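Local coordinates for 3-methyladenine DNA glycosylase (PDB 1PU6), which excises 3-methyladenine from DNA as a helix-hairpin-helix glycosylase that starts base excision repair, at residues P21-P26 with L195-A200; E32-A37 with D135-Y140. All coordinates share one frame; numbering follows the deposited sequence.

Contact 1. Residues P21-P26 with L195-A200; sequences PAWWWP and LAQLYA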
ATOM      1  N   PRO A  21     -12.294  -5.671  -3.204  1.00 21.99           N
ATOM      2  CA  PRO A  21     -12.679  -4.405  -3.859  1.00 21.16           C
ATOM      3  C   PRO A  21     -11.782  -4.079  -5.111  1.00 20.26           C
ATOM      4  O   PRO A  21     -10.809  -4.737  -5.351  1.00 19.03           O
ATOM      5  CB  PRO A  21     -12.511  -3.344  -2.758  1.00 23.78           C
ATOM      6  CG  PRO A  21     -11.532  -3.940  -1.758  1.00 21.54           C
ATOM      7  CD  PRO A  21     -11.704  -5.476  -1.851  1.00 22.10           C
ATOM      8  N   ALA A  22     -12.199  -3.115  -5.921  1.00 20.21           N
ATOM      9  CA  ALA A  22     -11.647  -2.859  -7.262  1.00 18.64           C
ATOM     10  C   ALA A  22     -10.121  -2.606  -7.285  1.00 16.74           C
ATOM     11  O   ALA A  22      -9.451  -2.959  -8.248  1.00 16.51           O
ATOM     12  CB  ALA A  22     -12.315  -1.619  -7.855  1.00 20.15           C
ATOM     13  N   TRP A  23      -9.625  -1.932  -6.257  1.00 16.90           N
ATOM     14  CA  TRP A  23      -8.171  -1.661  -6.164  1.00 14.76           C
ATOM     15  C   TRP A  23      -7.488  -2.567  -5.105  1.00 16.15           C
ATOM     16  O   TRP A  23      -6.393  -2.272  -4.686  1.00 15.76           O
ATOM     17  CB  TRP A  23      -7.886  -0.172  -5.823  1.00 15.73           C
ATOM     18  CG  TRP A  23      -8.078   0.796  -7.005  1.00 15.29           C
ATOM     19  CD1 TRP A  23      -9.271   1.118  -7.668  1.00 18.65           C
ATOM     20  CD2 TRP A  23      -7.058   1.585  -7.616  1.00 14.71           C
ATOM     21  NE1 TRP A  23      -9.009   2.034  -8.659  1.00 18.33           N
ATOM     22  CE2 TRP A  23      -7.660   2.322  -8.665  1.00 17.66           C
ATOM     23  CE3 TRP A  23      -5.672   1.711  -7.392  1.00 16.73           C
ATOM     24  CZ2 TRP A  23      -6.922   3.216  -9.486  1.00 18.30           C
ATOM     25  CZ3 TRP A  23      -4.907   2.592  -8.215  1.00 17.83           C
ATOM     26  CH2 TRP A  23      -5.543   3.328  -9.251  1.00 18.31           C
ATOM     27  N   TRP A  24      -8.191  -3.644  -4.682  1.00 15.53           N
ATOM     28  CA  TRP A  24      -7.765  -4.658  -3.697  1.00 14.97           C
ATOM     29  C   TRP A  24      -7.702  -4.119  -2.263  1.00 14.80           C
ATOM     30  O   TRP A  24      -8.323  -4.691  -1.339  1.00 16.36           O
ATOM     31  CB  TRP A  24      -6.446  -5.346  -4.084  1.00 16.36           C
ATOM     32  CG  TRP A  24      -5.987  -6.351  -3.035  1.00 17.00           C
ATOM     33  CD1 TRP A  24      -6.574  -7.572  -2.730  1.00 16.38           C
ATOM     34  CD2 TRP A  24      -4.883  -6.208  -2.159  1.00 14.44           C
ATOM     35  NE1 TRP A  24      -5.882  -8.176  -1.712  1.00 17.51           N
ATOM     36  CE2 TRP A  24      -4.814  -7.374  -1.362  1.00 17.64           C
ATOM     37  CE3 TRP A  24      -3.880  -5.233  -2.008  1.00 15.59           C
ATOM     38  CZ2 TRP A  24      -3.806  -7.575  -0.391  1.00 18.03           C
ATOM     39  CZ3 TRP A  24      -2.883  -5.435  -1.048  1.00 17.78           C
ATOM     40  CH2 TRP A  24      -2.843  -6.617  -0.271  1.00 18.65           C
ATOM     41  N   TRP A  25      -6.931  -3.038  -2.067  1.00 13.77           N
ATOM     42  CA  TRP A  25      -6.777  -2.474  -0.699  1.00 14.13           C
ATOM     43  C   TRP A  25      -8.175  -1.883  -0.305  1.00 15.97           C
ATOM     44  O   TRP A  25      -8.755  -1.092  -1.091  1.00 15.67           O
ATOM     45  CB  TRP A  25      -5.702  -1.362  -0.785  1.00 14.16           C
ATOM     46  CG  TRP A  25      -5.135  -0.967   0.517  1.00 14.03           C
ATOM     47  CD1 TRP A  25      -5.764  -0.322   1.549  1.00 15.01           C
ATOM     48  CD2 TRP A  25      -3.774  -1.172   0.920  1.00 14.40           C
ATOM     49  NE1 TRP A  25      -4.867  -0.122   2.580  1.00 17.71           N
ATOM     50  CE2 TRP A  25      -3.638  -0.629   2.226  1.00 16.58           C
ATOM     51  CE3 TRP A  25      -2.657  -1.803   0.319  1.00 15.61           C
ATOM     52  CZ2 TRP A  25      -2.427  -0.684   2.947  1.00 16.92           C
ATOM     53  CZ3 TRP A  25      -1.432  -1.856   1.029  1.00 14.10           C
ATOM     54  CH2 TRP A  25      -1.340  -1.297   2.333  1.00 17.47           C
ATOM     55  N   PRO A  26      -8.715  -2.213   0.876  1.00 16.45           N
ATOM     56  CA  PRO A  26     -10.000  -1.621   1.299  1.00 17.68           C
ATOM     57  C   PRO A  26      -9.893  -0.098   1.494  1.00 17.85           C
ATOM     58  O   PRO A  26      -8.921   0.401   2.074  1.00 18.45           O
ATOM     59  CB  PRO A  26     -10.356  -2.331   2.633  1.00 18.76           C
ATOM     60  CG  PRO A  26      -9.174  -3.093   2.999  1.00 21.93           C
ATOM     61  CD  PRO A  26      -8.125  -3.118   1.883  1.00 17.12           C
ATOM     62  N   LEU A 195      -3.160   1.462 -15.896  1.00 16.77           N
ATOM     63  CA  LEU A 195      -1.957   0.750 -15.470  1.00 15.98           C
ATOM     64  C   LEU A 195      -1.758   0.856 -13.945  1.00 15.73           C
ATOM     65  O   LEU A 195      -1.378  -0.119 -13.318  1.00 14.27           O
ATOM     66  CB  LEU A 195      -0.739   1.322 -16.228  1.00 15.98           C
ATOM     67  CG  LEU A 195       0.603   0.720 -15.839  1.00 18.01           C
ATOM     68  CD1 LEU A 195       0.584  -0.803 -16.022  1.00 20.04           C
ATOM     69  CD2 LEU A 195       1.740   1.406 -16.639  1.00 19.26           C
ATOM     70  N   ALA A 196      -2.009   2.011 -13.337  1.00 15.93           N
ATOM     71  CA  ALA A 196      -1.935   2.064 -11.862  1.00 16.17           C
ATOM     72  C   ALA A 196      -2.882   1.050 -11.160  1.00 14.67           C
ATOM     73  O   ALA A 196      -2.481   0.364 -10.189  1.00 14.41           O
ATOM     74  CB  ALA A 196      -2.197   3.462 -11.362  1.00 17.09           C
ATOM     75  N   GLN A 197      -4.126   0.964 -11.612  1.00 14.21           N
ATOM     76  CA  GLN A 197      -5.053  -0.012 -10.990  1.00 13.61           C
ATOM     77  C   GLN A 197      -4.589  -1.440 -11.265  1.00 14.19           C
ATOM     78  O   GLN A 197      -4.782  -2.337 -10.419  1.00 13.60           O
ATOM     79  CB  GLN A 197      -6.465   0.212 -11.515  1.00 13.52           C
ATOM     80  CG  GLN A 197      -7.492  -0.602 -10.693  1.00 14.88           C
ATOM     81  CD  GLN A 197      -8.929  -0.408 -11.175  1.00 15.80           C
ATOM     82  OE1 GLN A 197      -9.235   0.519 -11.950  1.00 18.67           O
ATOM     83  NE2 GLN A 197      -9.811  -1.259 -10.689  1.00 19.15           N
ATOM     84  N   LEU A 198      -4.054  -1.690 -12.472  1.00 13.83           N
ATOM     85  CA  LEU A 198      -3.486  -2.997 -12.756  1.00 13.50           C
ATOM     86  C   LEU A 198      -2.378  -3.374 -11.708  1.00 14.08           C
ATOM     87  O   LEU A 198      -2.385  -4.474 -11.159  1.00 13.16           O
ATOM     88  CB  LEU A 198      -2.954  -3.067 -14.206  1.00 14.54           C
ATOM     89  CG  LEU A 198      -2.452  -4.424 -14.670  1.00 14.99           C
ATOM     90  CD1 LEU A 198      -2.588  -4.471 -16.300  1.00 17.67           C
ATOM     91  CD2 LEU A 198      -1.014  -4.648 -14.277  1.00 18.23           C
ATOM     92  N   TYR A 199      -1.438  -2.456 -11.435  1.00 13.39           N
ATOM     93  CA  TYR A 199      -0.389  -2.770 -10.444  1.00 13.43           C
ATOM     94  C   TYR A 199      -0.998  -2.983  -9.023  1.00 13.27           C
ATOM     95  O   TYR A 199      -0.540  -3.861  -8.268  1.00 13.87           O
ATOM     96  CB  TYR A 199       0.620  -1.607 -10.404  1.00 13.13           C
ATOM     97  CG  TYR A 199       1.584  -1.506 -11.556  1.00 14.16           C
ATOM     98  CD1 TYR A 199       2.096  -0.264 -11.925  1.00 14.98           C
ATOM     99  CD2 TYR A 199       2.073  -2.625 -12.209  1.00 16.48           C
ATOM    100  CE1 TYR A 199       3.021  -0.120 -12.954  1.00 17.32           C
ATOM    101  CE2 TYR A 199       3.039  -2.503 -13.271  1.00 17.86           C
ATOM    102  CZ  TYR A 199       3.507  -1.233 -13.613  1.00 15.34           C
ATOM    103  OH  TYR A 199       4.457  -1.061 -14.642  1.00 21.44           O
ATOM    104  N   ALA A 200      -2.040  -2.207  -8.687  1.00 13.07           N
ATOM    105  CA  ALA A 200      -2.746  -2.382  -7.391  1.00 12.93           C
ATOM    106  C   ALA A 200      -3.254  -3.802  -7.251  1.00 13.27           C
ATOM    107  O   ALA A 200      -3.057  -4.469  -6.196  1.00 14.04           O
ATOM    108  CB  ALA A 200      -3.908  -1.356  -7.288  1.00 14.08           C
TER
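Q197 lies across the indole of W23, and this overlap is the tightly packed part of the contact between residues 21-26 and helix segment 195-200. The methylene CG of Q197 sits 3.6 Å from the centroid of the W23 five-membered ring and 11° off its normal, a CH-pi contact over the face. Beyond it the carboxamide is stacked on the indole, with Q197 CD 3.5 Å from W23 NE1. The glutamine can reach this far because CG is anti to the backbone N and the chain stays extended past CG. Its amide then ends at the neighbouring residue: Q197 NE2 donates to A22 O at 3.0 Å, reaching it from above the carbonyl plane, 61° out of it, with an N-H...O angle of 154°. R201 also donates to A22 O, so two side chains grip this carbonyl of the type I turn P21-W24. The six-membered end of the indole meets the helix itself, with A200 CB 3.5 Å from W23 CE3 and A196 CB 4.0 Å from W23 CH2. Packing thins out toward A22 and W24. A22, exposed to solvent, adds little beyond its carbonyl, and W24 comes nearest the helix with CB, 4.1 Å from A200 O; its indole NE1 bonds instead to E208. The contact thus fastens the loop between helices 4-12 and 31-39 to helix 195-203. Behind that helix, L198 and Y199 pack on V178 of helix 167-179, while A200, on the side facing the loop, also touches C139 of helix 131-141.

Contact 2. Residues E32-A37 with D135-Y140; sequences EALLGA and DAILCY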
ATOM      1  N   GLU A  32      -7.467   6.944   4.651  1.00 15.09           N
ATOM      2  CA  GLU A  32      -7.395   5.660   5.370  1.00 16.40           C
ATOM      3  C   GLU A  32      -6.393   4.686   4.749  1.00 15.32           C
ATOM      4  O   GLU A  32      -5.722   3.931   5.480  1.00 14.33           O
ATOM      5  CB  GLU A  32      -8.809   5.004   5.404  1.00 19.27           C
ATOM      6  CG  GLU A  32      -8.869   3.625   6.048  1.00 22.58           C
ATOM      7  CD  GLU A  32     -10.288   3.072   6.092  1.00 26.65           C
ATOM      8  OE1 GLU A  32     -10.409   1.830   6.039  0.50 22.76           O
ATOM      9  OE2 GLU A  32     -11.254   3.897   6.159  1.00 26.98           O
ATOM     10  N   ALA A  33      -6.303   4.690   3.406  1.00 15.41           N
ATOM     11  CA  ALA A  33      -5.312   3.845   2.717  1.00 13.83           C
ATOM     12  C   ALA A  33      -3.876   4.292   3.079  1.00 13.32           C
ATOM     13  O   ALA A  33      -2.996   3.437   3.320  1.00 13.16           O
ATOM     14  CB  ALA A  33      -5.534   3.850   1.160  1.00 13.68           C
ATOM     15  N   LEU A  34      -3.598   5.611   3.082  1.00 12.49           N
ATOM     16  CA  LEU A  34      -2.272   6.088   3.540  1.00 11.74           C
ATOM     17  C   LEU A  34      -2.032   5.629   5.002  1.00 12.89           C
ATOM     18  O   LEU A  34      -0.937   5.107   5.311  1.00 12.38           O
ATOM     19  CB  LEU A  34      -2.216   7.647   3.435  1.00 11.89           C
ATOM     20  CG  LEU A  34      -0.907   8.270   3.934  1.00 12.12           C
ATOM     21  CD1 LEU A  34      -0.742   9.639   3.235  1.00 18.38           C
ATOM     22  CD2 LEU A  34      -1.005   8.506   5.457  1.00 16.73           C
ATOM     23  N   LEU A  35      -3.031   5.757   5.890  1.00 12.40           N
ATOM     24  CA  LEU A  35      -2.789   5.339   7.278  1.00 12.63           C
ATOM     25  C   LEU A  35      -2.465   3.834   7.378  1.00 12.69           C
ATOM     26  O   LEU A  35      -1.539   3.420   8.096  1.00 13.30           O
ATOM     27  CB  LEU A  35      -4.014   5.588   8.197  1.00 13.03           C
ATOM     28  CG  LEU A  35      -4.357   7.055   8.352  1.00 14.31           C
ATOM     29  CD1 LEU A  35      -5.595   7.121   9.221  1.00 17.71           C
ATOM     30  CD2 LEU A  35      -3.203   7.835   9.047  1.00 20.17           C
ATOM     31  N   GLY A  36      -3.214   2.997   6.675  1.00 12.90           N
ATOM     32  CA  GLY A  36      -2.922   1.580   6.734  1.00 13.15           C
ATOM     33  C   GLY A  36      -1.590   1.206   6.121  1.00 12.91           C
ATOM     34  O   GLY A  36      -0.946   0.263   6.597  1.00 14.49           O
ATOM     35  N   ALA A  37      -1.172   1.918   5.069  1.00 12.40           N
ATOM     36  CA  ALA A  37       0.098   1.614   4.434  1.00 13.16           C
ATOM     37  C   ALA A  37       1.231   1.861   5.425  1.00 13.58           C
ATOM     38  O   ALA A  37       2.229   1.124   5.405  1.00 14.97           O
ATOM     39  CB  ALA A  37       0.290   2.490   3.179  1.00 12.93           C
ATOM     40  N   ASP A 135       5.784   3.064  -1.310  1.00 11.77           N
ATOM     41  CA  ASP A 135       5.156   2.638  -2.596  1.00 12.57           C
ATOM     42  C   ASP A 135       3.673   2.310  -2.438  1.00 12.35           C
ATOM     43  O   ASP A 135       2.860   2.555  -3.372  1.00 12.45           O
ATOM     44  CB  ASP A 135       5.916   1.463  -3.137  1.00 12.76           C
ATOM     45  CG  ASP A 135       7.263   1.878  -3.716  1.00 15.74           C
ATOM     46  OD1 ASP A 135       8.144   1.004  -3.895  1.00 17.15           O
ATOM     47  OD2 ASP A 135       7.555   3.085  -3.946  1.00 17.65           O
ATOM     48  N   ALA A 136       3.294   1.752  -1.284  1.00 11.89           N
ATOM     49  CA  ALA A 136       1.865   1.463  -1.049  1.00 11.69           C
ATOM     50  C   ALA A 136       1.059   2.764  -0.971  1.00 12.16           C
ATOM     51  O   ALA A 136      -0.084   2.845  -1.466  1.00 12.60           O
ATOM     52  CB  ALA A 136       1.677   0.613   0.237  1.00 12.90           C
ATOM     53  N   ILE A 137       1.658   3.816  -0.386  1.00 12.18           N
ATOM     54  CA  ILE A 137       0.981   5.118  -0.409  1.00 11.76           C
ATOM     55  C   ILE A 137       0.851   5.606  -1.875  1.00 11.69           C
ATOM     56  O   ILE A 137      -0.227   6.055  -2.327  1.00 12.03           O
ATOM     57  CB  ILE A 137       1.783   6.146   0.455  1.00 11.70           C
ATOM     58  CG1 ILE A 137       1.717   5.757   1.945  1.00 11.35           C
ATOM     59  CG2 ILE A 137       1.276   7.626   0.175  1.00 13.94           C
ATOM     60  CD1 ILE A 137       2.732   6.541   2.859  1.00 14.22           C
ATOM     61  N   LEU A 138       1.963   5.555  -2.644  1.00 11.83           N
ATOM     62  CA  LEU A 138       1.903   6.046  -4.051  1.00 12.68           C
ATOM     63  C   LEU A 138       0.843   5.302  -4.909  1.00 12.90           C
ATOM     64  O   LEU A 138       0.061   5.938  -5.680  1.00 14.25           O
ATOM     65  CB  LEU A 138       3.251   5.902  -4.759  1.00 11.54           C
ATOM     66  CG  LEU A 138       4.301   6.861  -4.206  1.00 12.50           C
ATOM     67  CD1 LEU A 138       5.703   6.515  -4.711  1.00 17.41           C
ATOM     68  CD2 LEU A 138       4.012   8.348  -4.463  1.00 14.61           C
ATOM     69  N   CYS A 139       0.807   3.982  -4.788  1.00 13.69           N
ATOM     70  CA  CYS A 139      -0.167   3.204  -5.573  1.00 13.78           C
ATOM     71  C   CYS A 139      -1.573   3.300  -5.006  1.00 14.44           C
ATOM     72  O   CYS A 139      -2.504   3.740  -5.701  1.00 14.77           O
ATOM     73  CB  CYS A 139       0.285   1.694  -5.626  1.00 15.06           C
ATOM     74  SG  CYS A 139      -0.850   0.711  -6.578  1.00 16.05           S
ATOM     75  N   TYR A 140      -1.762   2.877  -3.748  1.00 12.74           N
ATOM     76  CA  TYR A 140      -3.112   2.665  -3.218  1.00 12.14           C
ATOM     77  C   TYR A 140      -3.766   3.902  -2.616  1.00 13.36           C
ATOM     78  O   TYR A 140      -4.979   3.892  -2.398  1.00 15.58           O
ATOM     79  CB  TYR A 140      -3.085   1.574  -2.130  1.00 11.74           C
ATOM     80  CG  TYR A 140      -2.658   0.252  -2.719  1.00 11.97           C
ATOM     81  CD1 TYR A 140      -3.609  -0.553  -3.427  1.00 12.06           C
ATOM     82  CD2 TYR A 140      -1.354  -0.249  -2.498  1.00 11.95           C
ATOM     83  CE1 TYR A 140      -3.280  -1.817  -3.920  1.00 12.75           C
ATOM     84  CE2 TYR A 140      -0.990  -1.538  -3.011  1.00 12.64           C
ATOM     85  CZ  TYR A 140      -1.967  -2.291  -3.717  1.00 14.28           C
ATOM     86  OH  TYR A 140      -1.591  -3.503  -4.233  1.00 15.24           O
TER
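I137 packs against L34 and A37 where helix 131-141, in sequence and topology the second helix of the helix-hairpin-helix motif, runs alongside helix 31-39. The segment axes approach to 8.8 Å and are nearly antiparallel, at 159°. At I137 CB the side chain divides, and its first torsion (chi1 -68°) sends CG1 anti to the carbonyl carbon and CG2 anti to the backbone N. CG1 does most of the touching: it lies 3.8 Å from A37 CB and 4.1 Å from L34 CG. The other branch, CG2, meets L34 CD1 at 4.2 Å, and the tip CD1 stays at the same separation from L34 CG. L34 is therefore met by all three outer carbons of the isoleucine. F114 of helix 111-117 touches both residues, extending the apolar cluster. No hydrogen bond joins the two segments, and every touching residue is buried. The same methyl of A37 also meets a small neighbour: A37 CB is 3.8 Å from A136 CB. One turn further along helix 131-141, at the end of the wider pi-type turn 137-140, the methyl of A33 meets backbone instead of side chain, with A33 CB 3.6 Å from Y140 O.

Contacts 1 and 2, their centres about 11 Å apart, meet through Y140. Its ring leaves helix 131-141 toward the tryptophan-rich loop, and Y140 OH lies 2.6 Å from A200 O, a probable hydrogen bond to the helix that W23 packs on. The same ring passes the loop, with Y140 CE1 3.2 Å from W23 O and Y140 CD1 3.5 Å from W25 CB. W25 continues the connection to helix 31-39, where W25 CZ2 stands 3.6 Å from A37 N, and it meets F45 edge-to-face. Beside contact 1 a beta-mercaptoethanol, probably from the crystallisation liquor, lies about 3 Å from the W24 side chain (nearest atoms) and may mark a pocket.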